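Local atomic coordinates of putative rubredoxin reductase (Rhodopseudomonas palustris, PDB entry 3FG2), a protein that probably passes electrons from NADH through a bound FAD to a ferredoxin that serves the cytochrome P450 CYP199A2. Residues A[63-66]-A[67-71]; A[293-296]-A[297-301]. All blocks are in the same frame, centred on the assembly; numbering follows the deposited sequence.

Contact 1 (A[63-66]-A[67-71])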
ATOM      1  N   PRO A  63      15.471  15.716   2.819  1.00 47.43           N
ATOM      2  CA  PRO A  63      16.870  15.418   3.134  1.00 47.94           C
ATOM      3  C   PRO A  63      17.131  15.449   4.640  1.00 47.94           C
ATOM      4  O   PRO A  63      16.324  15.965   5.411  1.00 47.81           O
ATOM      5  CB  PRO A  63      17.634  16.496   2.368  1.00 48.02           C
ATOM      6  CG  PRO A  63      16.684  17.653   2.390  1.00 49.15           C
ATOM      7  CD  PRO A  63      15.348  16.999   2.104  1.00 48.19           C
ATOM      8  N   GLU A  64      18.262  14.892   5.047  1.00 49.15           N
ATOM      9  CA  GLU A  64      18.638  14.825   6.453  1.00 50.56           C
ATOM     10  C   GLU A  64      18.489  16.140   7.228  1.00 50.92           C
ATOM     11  O   GLU A  64      17.967  16.158   8.349  1.00 50.19           O
ATOM     12  CB  GLU A  64      20.073  14.307   6.554  1.00 51.76           C
ATOM     13  CG  GLU A  64      20.593  14.153   7.966  1.00 54.82           C
ATOM     14  CD  GLU A  64      21.692  13.111   8.057  1.00 57.67           C
ATOM     15  OE1 GLU A  64      22.561  13.076   7.152  1.00 57.41           O
ATOM     16  OE2 GLU A  64      21.688  12.329   9.037  1.00 59.09           O
ATOM     17  N   LYS A  65      18.946  17.236   6.632  1.00 50.60           N
ATOM     18  CA  LYS A  65      18.870  18.550   7.268  1.00 50.32           C
ATOM     19  C   LYS A  65      17.446  18.971   7.646  1.00 49.53           C
ATOM     20  O   LYS A  65      17.251  19.792   8.546  1.00 49.24           O
ATOM     21  CB  LYS A  65      19.477  19.611   6.344  1.00 50.72           C
ATOM     22  CG  LYS A  65      19.392  21.022   6.896  1.00 52.92           C
ATOM     23  CD  LYS A  65      20.040  22.028   5.963  1.00 53.42           C
ATOM     24  CE  LYS A  65      19.995  23.420   6.564  1.00 53.76           C
ATOM     25  NZ  LYS A  65      20.652  23.462   7.901  1.00 53.86           N
ATOM     26  N   PHE A  66      16.458  18.413   6.955  1.00 47.63           N
ATOM     27  CA  PHE A  66      15.062  18.742   7.215  1.00 46.24           C
ATOM     28  C   PHE A  66      14.624  18.454   8.646  1.00 45.88           C
ATOM     29  O   PHE A  66      14.016  19.299   9.301  1.00 45.09           O
ATOM     30  CB  PHE A  66      14.154  17.962   6.263  1.00 45.06           C
ATOM     31  CG  PHE A  66      12.686  18.146   6.542  1.00 44.29           C
ATOM     32  CD1 PHE A  66      12.028  19.308   6.151  1.00 43.71           C
ATOM     33  CD2 PHE A  66      11.965  17.160   7.208  1.00 42.90           C
ATOM     34  CE1 PHE A  66      10.671  19.487   6.420  1.00 43.26           C
ATOM     35  CE2 PHE A  66      10.607  17.330   7.483  1.00 43.61           C
ATOM     36  CZ  PHE A  66       9.959  18.496   7.087  1.00 42.75           C
ATOM     37  N   PHE A  67      14.924  17.251   9.121  1.00 45.51           N
ATOM     38  CA  PHE A  67      14.529  16.845  10.464  1.00 46.80           C
ATOM     39  C   PHE A  67      15.125  17.712  11.568  1.00 47.85           C
ATOM     40  O   PHE A  67      14.519  17.884  12.629  1.00 46.68           O
ATOM     41  CB  PHE A  67      14.886  15.372  10.684  1.00 45.37           C
ATOM     42  CG  PHE A  67      14.262  14.454   9.677  1.00 43.63           C
ATOM     43  CD1 PHE A  67      14.848  14.268   8.428  1.00 43.60           C
ATOM     44  CD2 PHE A  67      13.045  13.835   9.944  1.00 43.03           C
ATOM     45  CE1 PHE A  67      14.230  13.484   7.457  1.00 43.31           C
ATOM     46  CE2 PHE A  67      12.415  13.048   8.981  1.00 43.40           C
ATOM     47  CZ  PHE A  67      13.009  12.873   7.734  1.00 42.72           C
ATOM     48  N   GLN A  68      16.308  18.261  11.307  1.00 49.33           N
ATOM     49  CA  GLN A  68      16.988  19.114  12.272  1.00 50.62           C
ATOM     50  C   GLN A  68      16.290  20.474  12.313  1.00 50.51           C
ATOM     51  O   GLN A  68      15.943  20.978  13.383  1.00 50.32           O
ATOM     52  CB  GLN A  68      18.455  19.276  11.869  1.00 52.46           C
ATOM     53  CG  GLN A  68      19.112  17.955  11.471  1.00 56.72           C
ATOM     54  CD  GLN A  68      20.580  18.102  11.101  1.00 59.03           C
ATOM     55  OE1 GLN A  68      20.955  18.996  10.337  1.00 60.39           O
ATOM     56  NE2 GLN A  68      21.418  17.212  11.629  1.00 58.47           N
ATOM     57  N   ASP A  69      16.068  21.052  11.135  1.00 49.24           N
ATOM     58  CA  ASP A  69      15.407  22.346  11.021  1.00 47.36           C
ATOM     59  C   ASP A  69      13.980  22.294  11.567  1.00 46.93           C
ATOM     60  O   ASP A  69      13.428  23.313  11.988  1.00 45.67           O
ATOM     61  CB  ASP A  69      15.356  22.781   9.556  1.00 47.48           C
ATOM     62  CG  ASP A  69      16.728  22.856   8.918  1.00 48.44           C
ATOM     63  OD1 ASP A  69      16.803  23.136   7.701  1.00 49.04           O
ATOM     64  OD2 ASP A  69      17.730  22.637   9.631  1.00 49.18           O
ATOM     65  N   GLN A  70      13.388  21.103  11.556  1.00 46.17           N
ATOM     66  CA  GLN A  70      12.016  20.926  12.017  1.00 44.69           C
ATOM     67  C   GLN A  70      11.893  20.481  13.469  1.00 43.59           C
ATOM     68  O   GLN A  70      10.782  20.345  13.988  1.00 42.51           O
ATOM     69  CB  GLN A  70      11.295  19.919  11.121  1.00 44.24           C
ATOM     70  CG  GLN A  70      11.177  20.341   9.666  1.00 42.56           C
ATOM     71  CD  GLN A  70      10.437  21.650   9.502  1.00 41.27           C
ATOM     72  OE1 GLN A  70       9.489  21.932  10.232  1.00 40.05           O
ATOM     73  NE2 GLN A  70      10.857  22.452   8.528  1.00 40.46           N
ATOM     74  N   ALA A  71      13.028  20.258  14.122  1.00 42.92           N
ATOM     75  CA  ALA A  71      13.025  19.818  15.514  1.00 42.03           C
ATOM     76  C   ALA A  71      12.376  18.445  15.647  1.00 41.27           C
ATOM     77  O   ALA A  71      11.774  18.130  16.675  1.00 39.98           O
ATOM     78  CB  ALA A  71      12.290  20.829  16.390  1.00 42.30           C
TER

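Contact 2 (A[293-296]-A[297-301]). With FAD (flavin-adenine dinucleotide), chain B.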
ATOM      1  N   VAL A 293      -1.126   5.478   0.199  1.00 22.73           N
ATOM      2  CA  VAL A 293      -0.430   6.677   0.625  1.00 22.31           C
ATOM      3  C   VAL A 293      -1.456   7.678   1.109  1.00 22.62           C
ATOM      4  O   VAL A 293      -1.238   8.395   2.088  1.00 22.36           O
ATOM      5  CB  VAL A 293       0.366   7.286  -0.539  1.00 21.46           C
ATOM      6  CG1 VAL A 293       0.900   8.647  -0.151  1.00 17.76           C
ATOM      7  CG2 VAL A 293       1.495   6.346  -0.926  1.00 20.67           C
ATOM      8  N   GLN A 294      -2.584   7.715   0.411  1.00 23.96           N
ATOM      9  CA  GLN A 294      -3.670   8.619   0.757  1.00 23.39           C
ATOM     10  C   GLN A 294      -4.090   8.375   2.198  1.00 23.53           C
ATOM     11  O   GLN A 294      -4.163   9.301   3.004  1.00 23.08           O
ATOM     12  CB  GLN A 294      -4.851   8.392  -0.194  1.00 23.10           C
ATOM     13  CG  GLN A 294      -6.174   8.994   0.256  1.00 21.66           C
ATOM     14  CD  GLN A 294      -6.893   8.119   1.266  1.00 22.81           C
ATOM     15  OE1 GLN A 294      -7.005   6.911   1.083  1.00 24.28           O
ATOM     16  NE2 GLN A 294      -7.394   8.728   2.329  1.00 21.85           N
ATOM     17  N   ASN A 295      -4.351   7.114   2.520  1.00 22.22           N
ATOM     18  CA  ASN A 295      -4.770   6.751   3.862  1.00 22.34           C
ATOM     19  C   ASN A 295      -3.732   7.093   4.926  1.00 23.36           C
ATOM     20  O   ASN A 295      -4.068   7.611   5.988  1.00 22.48           O
ATOM     21  CB  ASN A 295      -5.087   5.261   3.917  1.00 21.86           C
ATOM     22  CG  ASN A 295      -5.540   4.823   5.285  1.00 23.36           C
ATOM     23  OD1 ASN A 295      -4.817   4.121   5.999  1.00 25.87           O
ATOM     24  ND2 ASN A 295      -6.738   5.247   5.672  1.00 21.55           N
ATOM     25  N   ALA A 296      -2.470   6.796   4.641  1.00 24.11           N
ATOM     26  CA  ALA A 296      -1.399   7.074   5.588  1.00 25.84           C
ATOM     27  C   ALA A 296      -1.303   8.573   5.827  1.00 26.17           C
ATOM     28  O   ALA A 296      -1.190   9.040   6.962  1.00 26.36           O
ATOM     29  CB  ALA A 296      -0.066   6.543   5.043  1.00 25.92           C
ATOM     30  N   THR A 297      -1.362   9.317   4.734  1.00 26.16           N
ATOM     31  CA  THR A 297      -1.261  10.763   4.767  1.00 26.73           C
ATOM     32  C   THR A 297      -2.433  11.445   5.465  1.00 26.39           C
ATOM     33  O   THR A 297      -2.234  12.212   6.405  1.00 26.85           O
ATOM     34  CB  THR A 297      -1.122  11.301   3.328  1.00 28.76           C
ATOM     35  OG1 THR A 297       0.103  10.815   2.763  1.00 29.85           O
ATOM     36  CG2 THR A 297      -1.126  12.813   3.307  1.00 30.88           C
ATOM     37  N   ASP A 298      -3.654  11.172   5.016  1.00 26.23           N
ATOM     38  CA  ASP A 298      -4.821  11.804   5.616  1.00 25.77           C
ATOM     39  C   ASP A 298      -4.980  11.418   7.077  1.00 26.32           C
ATOM     40  O   ASP A 298      -5.374  12.238   7.908  1.00 26.27           O
ATOM     41  CB  ASP A 298      -6.099  11.445   4.852  1.00 27.68           C
ATOM     42  CG  ASP A 298      -6.085  11.942   3.419  1.00 28.33           C
ATOM     43  OD1 ASP A 298      -5.380  12.938   3.121  1.00 28.35           O
ATOM     44  OD2 ASP A 298      -6.798  11.335   2.592  1.00 30.59           O
ATOM     45  N   GLN A 299      -4.671  10.170   7.402  1.00 25.92           N
ATOM     46  CA  GLN A 299      -4.792   9.743   8.783  1.00 25.95           C
ATOM     47  C   GLN A 299      -3.783  10.500   9.637  1.00 26.58           C
ATOM     48  O   GLN A 299      -4.091  10.906  10.764  1.00 25.83           O
ATOM     49  CB  GLN A 299      -4.589   8.233   8.896  1.00 26.28           C
ATOM     50  CG  GLN A 299      -5.891   7.450   8.848  1.00 27.12           C
ATOM     51  CD  GLN A 299      -5.694   5.978   9.116  1.00 27.65           C
ATOM     52  OE1 GLN A 299      -4.835   5.592   9.913  1.00 28.34           O
ATOM     53  NE2 GLN A 299      -6.500   5.144   8.469  1.00 27.63           N
ATOM     54  N   ALA A 300      -2.584  10.705   9.095  1.00 26.36           N
ATOM     55  CA  ALA A 300      -1.551  11.435   9.818  1.00 27.34           C
ATOM     56  C   ALA A 300      -2.043  12.857  10.098  1.00 29.31           C
ATOM     57  O   ALA A 300      -1.900  13.366  11.210  1.00 30.15           O
ATOM     58  CB  ALA A 300      -0.269  11.474   9.008  1.00 25.72           C
ATOM     59  N   ARG A 301      -2.628  13.495   9.087  1.00 30.17           N
ATOM     60  CA  ARG A 301      -3.146  14.849   9.243  1.00 30.80           C
ATOM     61  C   ARG A 301      -4.214  14.890  10.340  1.00 31.53           C
ATOM     62  O   ARG A 301      -4.225  15.796  11.179  1.00 31.86           O
ATOM     63  CB  ARG A 301      -3.740  15.343   7.918  1.00 31.58           C
ATOM     64  CG  ARG A 301      -2.705  15.778   6.880  1.00 33.92           C
ATOM     65  CD  ARG A 301      -3.373  16.113   5.547  1.00 36.59           C
ATOM     66  NE  ARG A 301      -2.553  16.981   4.704  1.00 39.46           N
ATOM     67  CZ  ARG A 301      -1.372  16.649   4.192  1.00 41.07           C
ATOM     68  NH1 ARG A 301      -0.855  15.454   4.431  1.00 42.27           N
ATOM     69  NH2 ARG A 301      -0.700  17.519   3.449  1.00 41.93           N
TER
HETATM   70  PA  FAD B 449       5.066   2.078   5.811  1.00 26.04           P
HETATM   71  O1A FAD B 449       5.217   0.630   5.513  1.00 24.05           O
HETATM   72  O2A FAD B 449       5.387   3.020   4.893  1.00 25.47           O
HETATM   73  O5B FAD B 449       6.150   2.236   6.890  1.00 24.90           O
HETATM   74  C5B FAD B 449       6.211   1.457   8.127  1.00 25.89           C
HETATM   75  C4B FAD B 449       7.611   1.768   8.700  1.00 25.82           C
HETATM   76  O4B FAD B 449       7.583   1.399  10.131  1.00 24.46           O
HETATM   77  C3B FAD B 449       8.775   0.966   8.089  1.00 27.30           C
HETATM   78  O3B FAD B 449       9.908   1.693   7.730  1.00 30.34           O
HETATM   79  C2B FAD B 449       8.964  -0.127   9.103  1.00 27.08           C
HETATM   80  O2B FAD B 449      10.204  -0.758   9.019  1.00 27.50           O
HETATM   81  C1B FAD B 449       8.817   0.649  10.378  1.00 27.42           C
HETATM   82  N9A FAD B 449       8.507  -0.106  11.595  1.00 28.16           N
HETATM   83  C8A FAD B 449       7.705  -1.214  11.701  1.00 28.21           C
HETATM   84  N7A FAD B 449       7.626  -1.679  12.941  1.00 29.32           N
HETATM   85  C5A FAD B 449       8.407  -0.844  13.685  1.00 29.92           C
HETATM   86  C6A FAD B 449       8.736  -0.825  15.129  1.00 31.86           C
HETATM   87  N6A FAD B 449       8.284  -1.693  16.004  1.00 33.57           N
HETATM   88  N1A FAD B 449       9.577   0.198  15.517  1.00 32.68           N
HETATM   89  C2A FAD B 449      10.073   1.129  14.635  1.00 32.09           C
HETATM   90  N3A FAD B 449       9.823   1.182  13.305  1.00 31.63           N
HETATM   91  C4A FAD B 449       8.982   0.172  12.875  1.00 29.84           C
HETATM   92  N1  FAD B 449       0.119   3.132  -2.289  1.00 20.90           N
HETATM   93  C2  FAD B 449      -0.447   3.959  -3.168  1.00 21.55           C
HETATM   94  O2  FAD B 449      -1.386   4.634  -2.871  1.00 21.84           O
HETATM   95  N3  FAD B 449       0.037   4.089  -4.511  1.00 21.24           N
HETATM   96  C4  FAD B 449       1.126   3.362  -4.960  1.00 23.27           C
HETATM   97  O4  FAD B 449       1.513   3.503  -6.106  1.00 25.16           O
HETATM   98  C4X FAD B 449       1.757   2.456  -4.005  1.00 22.39           C
HETATM   99  N5  FAD B 449       2.833   1.724  -4.384  1.00 22.12           N
HETATM  100  C5X FAD B 449       3.414   0.882  -3.453  1.00 20.30           C
HETATM  101  C6  FAD B 449       4.551   0.131  -3.866  1.00 19.35           C
HETATM  102  C7  FAD B 449       5.203  -0.729  -3.005  1.00 18.35           C
HETATM  103  C7M FAD B 449       6.410  -1.505  -3.494  1.00 18.38           C
HETATM  104  C8  FAD B 449       4.720  -0.886  -1.628  1.00 18.14           C
HETATM  105  C8M FAD B 449       5.386  -1.807  -0.631  1.00 13.57           C
HETATM  106  C9  FAD B 449       3.591  -0.151  -1.209  1.00 17.70           C
HETATM  107  C9A FAD B 449       2.938   0.730  -2.105  1.00 20.48           C
HETATM  108  N10 FAD B 449       1.778   1.532  -1.736  1.00 21.33           N
HETATM  109  C10 FAD B 449       1.196   2.374  -2.641  1.00 20.51           C
HETATM  110  C1' FAD B 449       1.275   1.397  -0.346  1.00 18.76           C
HETATM  111  C2' FAD B 449       1.939   2.464   0.577  1.00 20.47           C
HETATM  112  O2' FAD B 449       3.339   2.327   0.472  1.00 21.53           O
HETATM  113  C3' FAD B 449       1.460   2.215   1.993  1.00 19.73           C
HETATM  114  O3' FAD B 449       0.049   2.388   2.056  1.00 19.89           O
HETATM  115  C4' FAD B 449       2.133   3.191   2.943  1.00 21.07           C
HETATM  116  O4' FAD B 449       3.576   3.037   2.890  1.00 19.28           O
HETATM  117  C5' FAD B 449       1.643   2.912   4.343  1.00 21.06           C
HETATM  118  O5' FAD B 449       2.395   3.912   5.305  1.00 21.57           O
HETATM  119  P   FAD B 449       2.760   3.467   6.692  1.00 24.67           P
HETATM  120  O1P FAD B 449       3.433   4.745   7.268  1.00 26.46           O
HETATM  121  O2P FAD B 449       1.688   2.977   7.438  1.00 25.23           O
HETATM  122  O3P FAD B 449       3.740   2.378   6.636  1.00 26.60           O

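Contact 1 (A[63-66]-A[67-71])
Gln70 lays its CG over one face of the Phe66 ring, a CH-pi contact with the carbon 3.5 Å from the ring centroid and only 18° off the normal. Two first torsions bring this about: CG of Phe66 stands anti to the backbone N (chi1 175°), which swings the ring along the helix toward the next turn, and CG of Gln70 lies beside its own backbone N, anti to the carbonyl carbon. Beyond CG the glutamine chain bends at chi2, and the amide lies 27° from the plane of the ring. The backbone joins in as well, Gln70 N giving a hydrogen bond of 3.0 Å to Phe66 O. The same phenyl group turns its edge to the face of Phe67 in a T-shaped pair, centroids 5.5 Å apart. Phe66 CD2 sits over the middle of the Phe67 ring, while Glu64 O lies at that ring's edge, in its plane. On the exposed flank the extended Lys65 chain bends only at its last torsion and forms a long, weak salt bridge from NZ to Asp69 OD2 at 3.5 Å. Ala71 ends the helix in a Schellman motif. Helix 64-69 is the crossover of the beta-alpha-beta unit between strands 29-32 and 72-75, the latter an edge strand of the parallel sheet; both phenylalanines rest on Phe14 of helix 11-22, whose Arg21 binds the carbonyls of Gln70 and Ala71.

Contact 2 (A[293-296]-A[297-301])
Gln294 and Asp298, one helical turn apart, cross at about a right angle and are joined by a short hydrogen bond, Gln294 NE2 to Asp298 OD2 at 2.7 Å. The glutamine reaches forward to the next turn because its chain is bent at chi2 (-81°), bringing NE2 up to OD2, the two planes 50° apart. The acceptor oxygen lies almost in the amide plane and is met on its anti side, with the donor 26° out of the carboxylate plane; the N-H...O line is nearly straight. With an alanine at Asp298, the Gln294 amide is likely to lose its strong acceptor, with weak bonds to Tyr314 and Ser292 remaining, and to be freer to turn. Val293 and Thr297 are arranged differently: they lie side by side and point the same way, with CG1 of the valine 3.7 Å from OG1 of the threonine. Thr297 OG1 gives a hydrogen bond of 2.8 Å to Val293 O from above the carbonyl plane, while Thr297 N binds the same oxygen, so two donors grip one carbonyl. The other methyl of Val293, CG2, comes within 3.8 Å of FAD N1. Val293 N, at the start of the helix, gives a hydrogen bond of 3.2 Å to FAD O2, and Ala296 CB approaches O5' of the cofactor. Gln299, extended beyond CG, accepts a hydrogen bond from Gly274 N on its OE1. Helix 293-306 has one flank against helix 11-22, where Val293 meets His11 and Ala296 meets Ala12, and another against strand 277-281 through Asn295 and Gln299; Trp319 and Trp321 of strand 319-324 pack on its first turn.

Contact 1 comes first along the chain and contact 2 more than two hundred residues later, yet both belong to the pyridine nucleotide-disulphide oxidoreductase part of the protein. Their centres are 21 Å apart, and their nearest atoms, about 11 Å apart, do not touch. What connects them is helix 11-22, which follows the first strand of the FAD-side Rossmann-type sheet: residues of both 63-71 and 293-301 pack on it. Helix 64-69 lies at the surface beside edge strand 72-75, with the Phe67 side chain about 12 Å from the cofactor. The 293-301 segment is buried and touches the flavin directly, so of the two only contact 2 helps form the FAD pocket.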